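Local coordinates for methyltransferase (Pectobacterium atrosepticum SCRI1043, PDB 2P7I), which probably transfers a methyl group from S-adenosylmethionine to a substrate not yet identified, as a member of the Rossmann-like SAM-dependent methyltransferases, at residues 143-148 / 159-164; 175-178 / 184-187. One frame throughout, in Å; residues are numbered along the deposited sequence.

Interaction 1: 143-148 / 159-164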
# COMPACT_ATOMS: atom_id res chain seq x y z
N ASN B 143 9.44 -1.54 13.00
CA ASN B 143 9.30 -0.89 11.72
C ASN B 143 8.99 0.59 11.82
O ASN B 143 7.98 1.00 12.41
CB ASN B 143 8.17 -1.59 11.00
CG ASN B 143 7.91 -1.07 9.63
OD1 ASN B 143 8.79 -0.48 8.98
ND2 ASN B 143 6.71 -1.35 9.13
N ALA B 144 9.81 1.38 11.15
CA ALA B 144 9.60 2.81 11.05
C ALA B 144 8.26 3.16 10.47
O ALA B 144 7.69 4.21 10.78
CB ALA B 144 10.71 3.44 10.21
N ASN B 145 7.81 2.36 9.49
CA ASN B 145 6.64 2.69 8.73
C ASN B 145 5.38 2.03 9.26
O ASN B 145 4.37 2.05 8.61
CB ASN B 145 6.83 2.34 7.27
CG ASN B 145 7.98 3.06 6.66
OD1 ASN B 145 8.45 4.05 7.21
ND2 ASN B 145 8.44 2.58 5.51
N ALA B 146 5.42 1.46 10.46
CA ALA B 146 4.23 0.92 11.07
C ALA B 146 3.15 1.98 11.13
O ALA B 146 3.44 3.16 11.38
CB ALA B 146 4.55 0.47 12.51
N VAL B 147 1.89 1.57 10.95
CA VAL B 147 0.79 2.51 10.93
C VAL B 147 0.73 3.37 12.17
O VAL B 147 0.66 4.59 12.05
CB VAL B 147 -0.57 1.84 10.67
CG1 VAL B 147 -1.75 2.84 10.90
CG2 VAL B 147 -0.61 1.35 9.28
N SER B 148 0.78 2.75 13.32
CA SER B 148 0.75 3.47 14.58
C SER B 148 1.84 4.54 14.65
O SER B 148 1.59 5.67 15.10
CB SER B 148 0.89 2.48 15.74
OG SER B 148 2.07 1.73 15.59
N SER B 159 9.30 13.04 14.73
CA SER B 159 9.54 13.98 13.64
C SER B 159 9.30 13.36 12.28
O SER B 159 8.72 14.00 11.40
CB SER B 159 10.95 14.55 13.68
OG SER B 159 11.89 13.54 13.42
N HIS B 160 9.77 12.13 12.09
CA HIS B 160 9.61 11.43 10.81
C HIS B 160 9.78 9.92 11.08
O HIS B 160 10.18 9.52 12.16
CB HIS B 160 10.59 11.93 9.72
CG HIS B 160 12.03 11.75 10.06
ND1 HIS B 160 12.68 12.56 10.97
CD2 HIS B 160 12.95 10.86 9.63
CE1 HIS B 160 13.92 12.14 11.11
NE2 HIS B 160 14.12 11.13 10.28
N ASN B 161 9.41 9.07 10.12
CA ASN B 161 9.22 7.65 10.46
C ASN B 161 10.50 7.01 11.04
O ASN B 161 10.48 6.32 12.07
CB ASN B 161 8.72 6.87 9.24
CG ASN B 161 7.36 7.33 8.74
OD1 ASN B 161 6.71 8.23 9.28
ND2 ASN B 161 6.92 6.69 7.65
N SER B 162 11.64 7.25 10.38
CA SER B 162 12.88 6.61 10.75
C SER B 162 13.63 7.38 11.82
O SER B 162 14.77 7.07 12.10
CB SER B 162 13.79 6.45 9.52
OG SER B 162 14.19 7.71 9.02
N ALA B 163 13.01 8.41 12.38
CA ALA B 163 13.61 9.12 13.48
C ALA B 163 13.83 8.15 14.63
O ALA B 163 13.14 7.14 14.77
CB ALA B 163 12.72 10.32 13.98
N VAL B 164 14.80 8.48 15.47
CA VAL B 164 14.96 7.79 16.76
C VAL B 164 14.57 8.83 17.81
O VAL B 164 15.18 9.91 17.88
CB VAL B 164 16.43 7.31 17.02
CG1 VAL B 164 16.53 6.67 18.41
CG2 VAL B 164 16.91 6.34 15.95
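Asn145 and Asn161 meet through the ends of their side chains, which cross at about a right angle, with the amide planes 66° apart. Asn161 ND2 donates to Asn145 OD1 at 3.1 Å. The N-H points fairly straight at the oxygen, at 155°, but it arrives from above the carbonyl plane of Asn145. Asn161 CG stands beside its backbone N (chi1 -63°), and the amide then reaches across to the 143-146 turn. Asn161 CB rests against the backbone oxygen of Ala144, at 3.2 Å from Ala144 O. Ala144 in turn points its methyl at the other turn, where Ala144 CB lies 3.4 Å from Asn161 O and also touches Ser162.

Both sides are type I beta turns, Asn143 to Ala146 and His160 to Ala163. The first also contains an Asx turn: Asn143 OD1 accepts from Asn145 N at 3.0 Å. The other end of the Asn145 amide is also held, since ND2 bonds to Asp235 OD1. The two bonds together fix the amide's rotation. Asn161 N is bound by Asp180 of a second subunit, so the second turn also lies at a subunit interface.

The first turn leads from strand 135-142 into helix 147-154, with Ala146 as N-cap. The second lies in the loop before helix 166-171. Arg149 of helix 147-154 donates to Asn161 O, and Gln150 and Val153 pack on the Asn161 side chain.

Interaction 2: 175-178 / 184-187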
# COMPACT_ATOMS: atom_id res chain seq x y z
N CYS B 175 18.90 3.31 15.61
CA CYS B 175 18.31 3.34 14.27
C CYS B 175 16.84 2.97 14.41
O CYS B 175 16.47 2.25 15.37
CB CYS B 175 19.05 2.33 13.40
SG CYS B 175 18.54 2.18 11.64
N THR B 176 16.05 3.35 13.43
CA THR B 176 14.71 2.87 13.34
C THR B 176 14.63 2.39 11.92
O THR B 176 14.51 3.22 10.99
CB THR B 176 13.69 3.96 13.59
OG1 THR B 176 13.96 4.61 14.85
CG2 THR B 176 12.25 3.36 13.70
N TYR B 177 14.76 1.08 11.76
CA TYR B 177 14.72 0.47 10.44
C TYR B 177 13.37 0.50 9.78
O TYR B 177 12.34 0.44 10.40
CB TYR B 177 15.13 -0.99 10.53
CG TYR B 177 16.64 -1.19 10.72
CD1 TYR B 177 17.52 -0.98 9.67
CD2 TYR B 177 17.17 -1.56 11.95
CE1 TYR B 177 18.90 -1.18 9.83
CE2 TYR B 177 18.53 -1.76 12.11
CZ TYR B 177 19.38 -1.58 11.05
OH TYR B 177 20.73 -1.77 11.19
N ALA B 178 13.44 0.53 8.47
CA ALA B 178 12.29 0.16 7.59
C ALA B 178 12.84 -0.93 6.66
O ALA B 178 14.05 -1.27 6.70
CB ALA B 178 11.79 1.40 6.80
N ARG B 184 19.23 -3.13 3.13
CA ARG B 184 20.54 -2.52 2.85
C ARG B 184 21.64 -3.07 3.73
O ARG B 184 22.71 -3.47 3.25
CB ARG B 184 20.50 -0.97 3.00
CG ARG B 184 21.83 -0.28 2.78
CD ARG B 184 21.85 1.10 3.34
NE ARG B 184 21.73 1.06 4.80
CZ ARG B 184 21.28 2.05 5.56
NH1 ARG B 184 20.95 3.21 5.03
NH2 ARG B 184 21.21 1.88 6.87
N ASP B 185 21.42 -3.04 5.02
CA ASP B 185 22.45 -3.46 5.94
C ASP B 185 22.71 -4.97 5.82
O ASP B 185 23.86 -5.40 5.90
CB ASP B 185 22.06 -3.08 7.37
CG ASP B 185 22.23 -1.60 7.67
OD1 ASP B 185 22.69 -0.82 6.79
OD2 ASP B 185 22.00 -1.26 8.86
N ALA B 186 21.66 -5.77 5.65
CA ALA B 186 21.84 -7.23 5.44
C ALA B 186 22.66 -7.49 4.17
O ALA B 186 23.57 -8.32 4.13
CB ALA B 186 20.53 -7.90 5.33
N SER B 187 22.35 -6.75 3.14
CA SER B 187 23.04 -6.88 1.92
C SER B 187 24.48 -6.47 2.03
O SER B 187 25.37 -7.16 1.51
CB SER B 187 22.39 -6.00 0.85
OG SER B 187 23.21 -6.07 -0.28
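Tyr177 and Asp185 both turn CG to the side of the backbone N, anti to the carbonyl carbon (chi1 -75° and -76°). These torsions bring the phenol and the carboxylate together. Tyr177 OH donates to Asp185 OD2 at 2.7 Å, on the anti lone pair, the one away from the other oxygen. The ring and carboxylate planes are nearly perpendicular, 89° apart. The carboxylate sits at the ring edge, and Tyr177 CE1 comes within 3.2 Å of Asp185 OD2.

Arg184 takes the other oxygen. It approaches side-on and puts two nitrogens on one atom: Arg184 NE lies 2.9 Å and NH2 3.1 Å from Asp185 OD1. OD1 is close to the guanidinium plane, while both nitrogens reach it from the same face of the carboxylate plane. The acid is therefore gripped by three bonds, one to OD2 and two to OD1. The salt bridge would be expected to favour the charged form of Asp185. Cys175 SG lies over one face of the Tyr177 ring in one of its two conformers, so that contact is doubtful.

The contact is buried and ties the loop after helix 166-171 to helix 179-188, which starts right after Ala178. Tyr177 and Asp185 both also pack on Pro119, at the start of helix 119-130. Arg184 packs on His160 of a second subunit.

In the fold
The two interactions come in series along the chain, interaction 1 first, with centres about 13 Å apart. Both belong to the methyltransferase domain. They share no helix: interaction 1 takes in the start of helix 147-154, while interaction 2 includes part of helix 179-188. They touch through the loop 175-178. Thr176 OG1 probably bonds to Ala163 O at 2.7 Å, and Ala144 N to Tyr177 O at 2.8 Å. Loop 175-178 is thus tied to both turns of interaction 1 and to the helix of interaction 2. Together they connect the region after strand 135-142 of the central sheet with helix 179-188, which precedes strand 192-201. Across the subunit interface, His160 of interaction 1 packs on Arg184 of a second subunit.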